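Local coordinates for levoglucosan dehydrogenase (Pseudarthrobacter phenanthrenivorans, PDB 6A3F), which catalyses the NAD(+)-dependent oxidation of levoglucosan to 3-dehydrolevoglucosan, the C3 ketone of this anhydrosugar, and assembles as a homotetramer, at residues B[22-27]-B[93-98]; B[57-62]-B[77-82]; B[64-69]-B[81-86]. One frame throughout, in Å; residues are numbered along the deposited sequence.

Overall arrangement
All three contacts lie in the N-terminal nucleotide-binding domain, in or against its six-stranded parallel sheet, where strands run in the order 80-82, 55-62, 23-30, 96-100, 119-122, 147-149. Contact 1 pairs the two central strands; contact 2 pairs strand 55-62 with the edge strand 80-82, and the centres of these two contacts lie about 10 Å apart. They are joined directly, Val26 N approaching Val57 O at 2.8 Å. Contact 3 shares Ser81 and Thr82 with contact 2 and sets the start of helix 66-76 beside that edge strand, its centre about 17 Å from that of contact 1. The NADH-binding Glu63 follows strand 55-62, with its side chain about 3 Å from that of Ile61 and about 4 Å from that of Ala69.

Contact 1. Residues B[22-27]-B[93-98]; sequences QNLNVG and DIHVVD
The His95 ring and the backbone of Asn25 meet where two central, parallel strands of the Rossmann fold come together. Asn25 N gives its hydrogen to His95 ND1 at 2.9 Å, almost perfectly straight (178°) and in the plane of the imidazole, so this nitrogen acts as acceptor. The Asn25 carbonyl oxygen is gripped twice, by His95 N and by Val96 N. The Asn25 side chain adds a fourth bond: ND2 donates to Asp93 O at 2.9 Å, in the plane of the amide. His95 CG stands beside its own backbone N (chi1 -52°), which turns the ring toward strand 23-27, and Leu24 CD2 packs on His95 CB at 3.6 Å, the two side chains crossing at about a right angle.

Further along, regular parallel pairing takes over, Gly27 N bonding to Val96 O. Val26 and Val96 lie side by side on one face of the sheet, where Phe366 and Ile370 of helix 355-371 cover Val96. At the far end Asp98 N reaches Gly27 O at 2.8 Å, while Asp98 OD2 is hydrogen-bonded to both Tyr42 OH and His38 ND1.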
loop_
_atom_site.group_PDB
_atom_site.type_symbol
_atom_site.label_atom_id
_atom_site.label_comp_id
_atom_site.label_asym_id
_atom_site.label_seq_id
_atom_site.Cartn_x
_atom_site.Cartn_y
_atom_site.Cartn_z
ATOM N N GLN B 22 -3.602 35.137 29.384
ATOM C CA GLN B 22 -4.795 35.917 29.115
ATOM C C GLN B 22 -5.882 35.018 28.501
ATOM O O GLN B 22 -5.611 34.117 27.690
ATOM C CB GLN B 22 -4.447 37.085 28.187
ATOM C CG GLN B 22 -5.416 38.261 28.298
ATOM C CD GLN B 22 -5.231 39.286 27.203
ATOM O OE1 GLN B 22 -4.143 39.418 26.637
ATOM N NE2 GLN B 22 -6.295 40.020 26.894
ATOM N N ASN B 23 -7.114 35.298 28.887
ATOM C CA ASN B 23 -8.288 34.819 28.186
ATOM C C ASN B 23 -8.490 35.642 26.903
ATOM O O ASN B 23 -8.450 36.861 26.950
ATOM C CB ASN B 23 -9.512 34.902 29.080
ATOM C CG ASN B 23 -9.505 33.885 30.193
ATOM O OD1 ASN B 23 -8.715 32.951 30.205
ATOM N ND2 ASN B 23 -10.418 34.049 31.132
ATOM N N LEU B 24 -8.638 34.985 25.750
ATOM C CA LEU B 24 -8.942 35.661 24.485
ATOM C C LEU B 24 -10.314 35.175 23.988
ATOM O O LEU B 24 -10.544 33.965 23.775
ATOM C CB LEU B 24 -7.841 35.398 23.455
ATOM C CG LEU B 24 -6.513 36.125 23.674
ATOM C CD1 LEU B 24 -5.461 35.549 22.778
ATOM C CD2 LEU B 24 -6.619 37.625 23.427
ATOM N N ASN B 25 -11.231 36.135 23.848
ATOM C CA ASN B 25 -12.612 35.866 23.549
ATOM C C ASN B 25 -12.746 35.771 22.027
ATOM O O ASN B 25 -12.443 36.707 21.291
ATOM C CB ASN B 25 -13.545 36.928 24.152
ATOM C CG ASN B 25 -13.623 36.881 25.663
ATOM O OD1 ASN B 25 -13.689 35.817 26.262
ATOM N ND2 ASN B 25 -13.678 38.041 26.293
ATOM N N VAL B 26 -13.228 34.616 21.590
ATOM C CA VAL B 26 -13.425 34.312 20.173
ATOM C C VAL B 26 -14.886 34.500 19.806
ATOM O O VAL B 26 -15.774 33.941 20.477
ATOM C CB VAL B 26 -13.010 32.861 19.837
ATOM C CG1 VAL B 26 -13.280 32.525 18.381
ATOM C CG2 VAL B 26 -11.560 32.605 20.206
ATOM N N GLY B 27 -15.082 35.216 18.703
ATOM C CA GLY B 27 -16.324 35.221 17.975
ATOM C C GLY B 27 -16.222 34.412 16.690
ATOM O O GLY B 27 -15.436 34.759 15.828
ATOM N N ASP B 93 -14.978 43.690 23.714
ATOM C CA ASP B 93 -14.452 42.564 24.495
ATOM C C ASP B 93 -14.233 41.276 23.713
ATOM O O ASP B 93 -13.995 40.213 24.323
ATOM C CB ASP B 93 -15.416 42.252 25.647
ATOM C CG ASP B 93 -15.410 43.352 26.677
ATOM O OD1 ASP B 93 -14.311 43.850 27.012
ATOM O OD2 ASP B 93 -16.502 43.750 27.109
ATOM N N ILE B 94 -14.469 41.342 22.411
ATOM C CA ILE B 94 -14.068 40.238 21.527
ATOM C C ILE B 94 -12.661 40.518 21.006
ATOM O O ILE B 94 -12.398 41.604 20.482
ATOM C CB ILE B 94 -15.089 40.059 20.405
ATOM C CG1 ILE B 94 -16.474 39.767 20.986
ATOM C CG2 ILE B 94 -14.626 39.015 19.387
ATOM C CD1 ILE B 94 -16.604 38.463 21.700
ATOM N N HIS B 95 -11.757 39.548 21.177
ATOM C CA HIS B 95 -10.363 39.720 20.797
ATOM C C HIS B 95 -10.077 39.107 19.424
ATOM O O HIS B 95 -9.246 39.618 18.708
ATOM C CB HIS B 95 -9.450 39.162 21.875
ATOM C CG HIS B 95 -9.767 39.702 23.224
ATOM N ND1 HIS B 95 -10.455 38.961 24.163
ATOM C CD2 HIS B 95 -9.560 40.931 23.761
ATOM C CE1 HIS B 95 -10.617 39.694 25.246
ATOM N NE2 HIS B 95 -10.088 40.907 25.013
ATOM N N VAL B 96 -10.801 38.043 19.082
ATOM C CA VAL B 96 -10.515 37.217 17.902
ATOM C C VAL B 96 -11.806 36.988 17.118
ATOM O O VAL B 96 -12.806 36.544 17.678
ATOM C CB VAL B 96 -9.894 35.866 18.311
ATOM C CG1 VAL B 96 -9.696 34.978 17.101
ATOM C CG2 VAL B 96 -8.568 36.040 19.056
ATOM N N VAL B 97 -11.744 37.218 15.816
ATOM C CA VAL B 97 -12.830 36.881 14.933
ATOM C C VAL B 97 -12.427 35.721 14.009
ATOM O O VAL B 97 -11.395 35.799 13.332
ATOM C CB VAL B 97 -13.239 38.114 14.122
ATOM C CG1 VAL B 97 -14.318 37.809 13.110
ATOM C CG2 VAL B 97 -13.665 39.220 15.072
ATOM N N ASP B 98 -13.240 34.675 14.081
ATOM C CA ASP B 98 -13.124 33.468 13.243
ATOM C C ASP B 98 -14.189 33.546 12.152
ATOM O O ASP B 98 -15.377 33.390 12.430
ATOM C CB ASP B 98 -13.306 32.190 14.075
ATOM C CG ASP B 98 -13.003 30.904 13.307
ATOM O OD1 ASP B 98 -13.153 30.911 12.063
ATOM O OD2 ASP B 98 -12.618 29.884 13.961
#

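Contact 2. Residues B[57-62]-B[77-82]; sequences VRKVIA and GFENST
The Phe78 ring is held between two aliphatic carbons, both from the strand it packs against. Arg58 CB sits over the centre of one face, 3.5 Å from the ring centroid and only 8° off the normal, a close CH-pi contact. Ile61 CB covers the opposite face nearer the rim, with its distance to the centroid of the Phe78 ring 4.1 Å. The backbone here departs from regular strand geometry: Arg58 is the centre of an inverse gamma turn, and Lys59 has near-helical backbone angles. The guanidinium of Arg58, its plane 75° from that of the ring, carries Gly77 O over one face, and its NH1 is hydrogen-bonded to Phe76 O at the end of helix 66-76. Met47 of a neighbouring subunit also packs on Arg58.

Past this irregular start the backbones settle into parallel pairing. Strand 55-62, helix 66-76 and strand 80-82 form a beta-alpha-beta unit of the Rossmann fold, and this is the pairing of its two strands, the second at the edge of the sheet. Asn80 N donates to Lys59 O; Ile61 N then donates to Asn80 O at 3.2 Å, and Thr82 N returns to Ile61 O. On one face Val60 CG2 rests against Asn80 CB at 3.9 Å and Ala62 CB meets Thr82 CG2 at the same separation, with Ile88 of helix 85-89 covering Val60, Ala62 and Thr82.

Lys59 and Glu79 run alongside each other in a salt bridge. The lysine chain bends at its second torsion (chi2 57°), which carries its end back to the neighbouring segment, and Lys59 NZ lies 3.1 Å from Glu79 OE1, above the carboxylate plane.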
loop_
_atom_site.group_PDB
_atom_site.type_symbol
_atom_site.label_atom_id
_atom_site.label_comp_id
_atom_site.label_asym_id
_atom_site.label_seq_id
_atom_site.Cartn_x
_atom_site.Cartn_y
_atom_site.Cartn_z
ATOM N N VAL B 57 -11.551 31.458 24.569
ATOM C CA VAL B 57 -12.874 31.375 25.138
ATOM C C VAL B 57 -13.875 31.459 23.980
ATOM O O VAL B 57 -13.789 32.355 23.135
ATOM C CB VAL B 57 -13.142 32.488 26.179
ATOM C CG1 VAL B 57 -14.604 32.475 26.618
ATOM C CG2 VAL B 57 -12.237 32.408 27.401
ATOM N N ARG B 58 -14.800 30.520 23.952
ATOM C CA ARG B 58 -15.809 30.467 22.943
ATOM C C ARG B 58 -16.900 31.455 23.365
ATOM O O ARG B 58 -17.855 31.060 23.998
ATOM C CB ARG B 58 -16.358 29.042 22.792
ATOM C CG ARG B 58 -15.318 28.025 22.331
ATOM C CD ARG B 58 -15.736 26.566 22.451
ATOM N NE ARG B 58 -15.457 26.059 23.792
ATOM C CZ ARG B 58 -16.055 25.037 24.385
ATOM N NH1 ARG B 58 -17.041 24.378 23.802
ATOM N NH2 ARG B 58 -15.697 24.724 25.617
ATOM N N LYS B 59 -16.713 32.727 23.018
ATOM C CA LYS B 59 -17.483 33.792 23.651
ATOM C C LYS B 59 -18.826 33.949 22.940
ATOM O O LYS B 59 -19.894 33.954 23.596
ATOM C CB LYS B 59 -16.697 35.105 23.655
ATOM C CG LYS B 59 -17.345 36.216 24.483
ATOM C CD LYS B 59 -17.588 35.822 25.930
ATOM C CE LYS B 59 -17.784 37.037 26.809
ATOM N NZ LYS B 59 -17.639 36.709 28.247
ATOM N N VAL B 60 -18.784 34.072 21.621
ATOM C CA VAL B 60 -20.001 34.342 20.857
ATOM C C VAL B 60 -19.920 33.669 19.485
ATOM O O VAL B 60 -18.869 33.639 18.895
ATOM C CB VAL B 60 -20.206 35.863 20.717
ATOM C CG1 VAL B 60 -19.137 36.526 19.875
ATOM C CG2 VAL B 60 -21.576 36.185 20.172
ATOM N N ILE B 61 -21.059 33.175 19.005
ATOM C CA ILE B 61 -21.207 32.609 17.660
ATOM C C ILE B 61 -22.347 33.338 16.934
ATOM O O ILE B 61 -23.380 33.611 17.521
ATOM C CB ILE B 61 -21.431 31.081 17.727
ATOM C CG1 ILE B 61 -21.405 30.410 16.359
ATOM C CG2 ILE B 61 -22.687 30.730 18.510
ATOM C CD1 ILE B 61 -21.296 28.914 16.445
ATOM N N ALA B 62 -22.100 33.658 15.670
ATOM C CA ALA B 62 -23.113 34.258 14.783
ATOM C C ALA B 62 -23.585 33.228 13.770
ATOM O O ALA B 62 -22.745 32.568 13.138
ATOM C CB ALA B 62 -22.503 35.428 14.068
ATOM N N GLY B 77 -20.910 25.042 22.545
ATOM C CA GLY B 77 -20.401 25.514 23.838
ATOM C C GLY B 77 -19.933 26.960 23.833
ATOM O O GLY B 77 -18.944 27.284 24.512
ATOM N N PHE B 78 -20.627 27.825 23.085
ATOM C CA PHE B 78 -20.427 29.271 23.140
ATOM C C PHE B 78 -21.388 29.905 24.148
ATOM O O PHE B 78 -22.535 29.474 24.274
ATOM C CB PHE B 78 -20.655 29.897 21.766
ATOM C CG PHE B 78 -19.490 29.680 20.848
ATOM C CD1 PHE B 78 -19.261 28.431 20.291
ATOM C CD2 PHE B 78 -18.627 30.711 20.564
ATOM C CE1 PHE B 78 -18.207 28.237 19.423
ATOM C CE2 PHE B 78 -17.556 30.503 19.718
ATOM C CZ PHE B 78 -17.355 29.265 19.152
ATOM N N GLU B 79 -20.860 30.897 24.858
ATOM C CA GLU B 79 -21.576 31.576 25.919
ATOM C C GLU B 79 -22.774 32.342 25.335
ATOM O O GLU B 79 -23.849 32.299 25.911
ATOM C CB GLU B 79 -20.617 32.517 26.655
ATOM C CG GLU B 79 -21.336 33.408 27.661
ATOM C CD GLU B 79 -20.447 34.247 28.563
ATOM O OE1 GLU B 79 -19.211 34.018 28.571
ATOM O OE2 GLU B 79 -21.000 35.110 29.279
ATOM N N ASN B 80 -22.572 33.046 24.216
ATOM C CA ASN B 80 -23.546 33.981 23.646
ATOM C C ASN B 80 -23.754 33.659 22.175
ATOM O O ASN B 80 -22.872 33.032 21.583
ATOM C CB ASN B 80 -23.058 35.420 23.749
ATOM C CG ASN B 80 -22.722 35.787 25.180
ATOM O OD1 ASN B 80 -21.553 35.970 25.553
ATOM N ND2 ASN B 80 -23.733 35.734 26.009
ATOM N N SER B 81 -24.867 34.157 21.613
ATOM C CA SER B 81 -25.225 33.986 20.210
ATOM C C SER B 81 -25.856 35.263 19.644
ATOM O O SER B 81 -26.386 36.068 20.382
ATOM C CB SER B 81 -26.159 32.850 20.042
ATOM O OG SER B 81 -27.408 33.120 20.654
ATOM N N THR B 82 -25.780 35.416 18.338
ATOM C CA THR B 82 -26.286 36.601 17.655
ATOM C C THR B 82 -26.598 36.209 16.210
ATOM O O THR B 82 -26.015 35.258 15.719
ATOM C CB THR B 82 -25.290 37.769 17.719
ATOM O OG1 THR B 82 -25.929 38.922 17.161
ATOM C CG2 THR B 82 -23.994 37.518 16.969
#

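Contact 3. Residues B[64-69]-B[81-86]; sequences ANPELA and STSDWR
The backbones come nearest at two places, with CA atoms 4.7 Å apart at Asn65 and Ser83 and 5.3 Å apart at Ala69 and Ser81, as the first turn of helix 66-76 passes the end of strand 80-82. Ala69 carries the buried part of the contact: its methyl carbon CB points at the strand and lies 3.1 Å from Thr82 O, a tight fit for a carbon against a carbonyl oxygen. On the helix backbone, Ser81 CB packs against Ala69 O at 3.3 Å. Ser83 CB packs against the Asn65 carbonyl carbon, while the Pro66 ring meets the Ser83 hydroxyl by its CG corner, Pro66 CG to Ser83 OG 3.6 Å.

This is the helix-to-strand packing of a beta-alpha-beta crossover, here in the unit made by strand 55-62, helix 66-76 and strand 80-82 of the Rossmann fold. Glu63, which binds NADH, lies in the loop leading into the helix and touches both Leu68 and Ala69.

A water joins the two segments, donating to Pro66 O and hydrogen-bonded to Ser81 OG at 2.7 Å. The Ser81 hydroxyl stands between the backbone N and the carbonyl carbon (chi1 66°), turned to the helix where this water can bridge the two segments. Each segment also secures its own turn. Asn65 is the N-cap of its helix, OD1 accepting from Leu68 N at 171°. In the ST turn that follows the strand, Thr82 OG1 accepts from Asp84 N at 3.0 Å and is also hydrogen-bonded to Ser87 OG.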
loop_
_atom_site.group_PDB
_atom_site.type_symbol
_atom_site.label_atom_id
_atom_site.label_comp_id
_atom_site.label_asym_id
_atom_site.label_seq_id
_atom_site.Cartn_x
_atom_site.Cartn_y
_atom_site.Cartn_z
ATOM N N ALA B 64 -27.211 32.710 10.818
ATOM C CA ALA B 64 -28.043 33.457 9.875
ATOM C C ALA B 64 -29.299 33.991 10.588
ATOM O O ALA B 64 -29.818 35.013 10.209
ATOM C CB ALA B 64 -28.395 32.571 8.700
ATOM N N ASN B 65 -29.776 33.311 11.623
ATOM C CA ASN B 65 -30.894 33.826 12.396
ATOM C C ASN B 65 -30.696 33.461 13.865
ATOM O O ASN B 65 -29.858 32.623 14.170
ATOM C CB ASN B 65 -32.225 33.305 11.848
ATOM C CG ASN B 65 -32.445 31.839 12.132
ATOM O OD1 ASN B 65 -32.469 31.421 13.282
ATOM N ND2 ASN B 65 -32.644 31.069 11.085
ATOM N N PRO B 66 -31.469 34.102 14.765
ATOM C CA PRO B 66 -31.199 34.024 16.196
ATOM C C PRO B 66 -31.411 32.611 16.771
ATOM O O PRO B 66 -30.654 32.187 17.637
ATOM C CB PRO B 66 -32.177 35.004 16.865
ATOM C CG PRO B 66 -32.662 35.894 15.727
ATOM C CD PRO B 66 -32.615 35.010 14.495
ATOM N N GLU B 67 -32.438 31.915 16.307
ATOM C CA GLU B 67 -32.700 30.526 16.708
ATOM C C GLU B 67 -31.530 29.596 16.332
ATOM O O GLU B 67 -31.044 28.823 17.174
ATOM C CB GLU B 67 -33.967 30.014 16.026
ATOM C CG GLU B 67 -35.214 30.828 16.358
ATOM C CD GLU B 67 -35.261 32.275 15.864
ATOM O OE1 GLU B 67 -35.011 32.530 14.655
ATOM O OE2 GLU B 67 -35.547 33.155 16.702
ATOM N N LEU B 68 -31.132 29.612 15.062
ATOM C CA LEU B 68 -29.960 28.844 14.626
ATOM C C LEU B 68 -28.744 29.204 15.486
ATOM O O LEU B 68 -27.970 28.332 15.841
ATOM C CB LEU B 68 -29.636 29.163 13.165
ATOM C CG LEU B 68 -30.324 28.328 12.087
ATOM C CD1 LEU B 68 -29.415 28.244 10.864
ATOM C CD2 LEU B 68 -30.694 26.933 12.571
ATOM N N ALA B 69 -28.548 30.495 15.733
ATOM C CA ALA B 69 -27.372 30.989 16.442
ATOM C C ALA B 69 -27.395 30.466 17.880
ATOM O O ALA B 69 -26.362 30.043 18.398
ATOM C CB ALA B 69 -27.325 32.499 16.407
ATOM N N SER B 81 -24.867 34.157 21.613
ATOM C CA SER B 81 -25.225 33.986 20.210
ATOM C C SER B 81 -25.856 35.263 19.644
ATOM O O SER B 81 -26.386 36.068 20.382
ATOM C CB SER B 81 -26.159 32.850 20.042
ATOM O OG SER B 81 -27.408 33.120 20.654
ATOM N N THR B 82 -25.780 35.416 18.338
ATOM C CA THR B 82 -26.286 36.601 17.655
ATOM C C THR B 82 -26.598 36.209 16.210
ATOM O O THR B 82 -26.015 35.258 15.719
ATOM C CB THR B 82 -25.290 37.769 17.719
ATOM O OG1 THR B 82 -25.929 38.922 17.161
ATOM C CG2 THR B 82 -23.994 37.518 16.969
ATOM N N SER B 83 -27.534 36.920 15.563
ATOM C CA SER B 83 -27.719 36.837 14.102
ATOM C C SER B 83 -27.071 38.037 13.400
ATOM O O SER B 83 -27.213 38.203 12.183
ATOM C CB SER B 83 -29.173 36.766 13.757
ATOM O OG SER B 83 -29.867 37.759 14.498
ATOM N N ASP B 84 -26.380 38.882 14.150
ATOM C CA ASP B 84 -25.784 40.074 13.594
ATOM C C ASP B 84 -24.287 40.044 13.830
ATOM O O ASP B 84 -23.810 40.327 14.916
ATOM C CB ASP B 84 -26.385 41.309 14.259
ATOM C CG ASP B 84 -25.791 42.592 13.734
ATOM O OD1 ASP B 84 -25.270 42.619 12.588
ATOM O OD2 ASP B 84 -25.859 43.586 14.489
ATOM N N TRP B 85 -23.557 39.726 12.787
ATOM C CA TRP B 85 -22.111 39.609 12.900
ATOM C C TRP B 85 -21.475 40.956 13.236
ATOM O O TRP B 85 -20.462 41.002 13.947
ATOM C CB TRP B 85 -21.528 38.970 11.627
ATOM C CG TRP B 85 -21.630 39.748 10.342
ATOM C CD1 TRP B 85 -22.465 39.438 9.307
ATOM C CD2 TRP B 85 -20.846 40.876 9.899
ATOM N NE1 TRP B 85 -22.264 40.298 8.264
ATOM C CE2 TRP B 85 -21.292 41.204 8.600
ATOM C CE3 TRP B 85 -19.804 41.640 10.449
ATOM C CZ2 TRP B 85 -20.764 42.268 7.867
ATOM C CZ3 TRP B 85 -19.269 42.686 9.728
ATOM C CH2 TRP B 85 -19.759 43.006 8.454
ATOM N N ARG B 86 -22.056 42.080 12.793
ATOM C CA ARG B 86 -21.475 43.391 13.122
ATOM C C ARG B 86 -21.389 43.570 14.641
ATOM O O ARG B 86 -20.472 44.229 15.106
ATOM C CB ARG B 86 -22.279 44.553 12.512
ATOM C CG ARG B 86 -22.340 44.531 10.987
ATOM C CD ARG B 86 -22.450 45.911 10.363
ATOM N NE ARG B 86 -21.241 46.714 10.569
ATOM C CZ ARG B 86 -20.270 46.879 9.672
ATOM N NH1 ARG B 86 -20.435 46.470 8.425
ATOM N NH2 ARG B 86 -19.124 47.432 10.029
HETATM O O HOH W 1 -29.254 34.175 18.969
#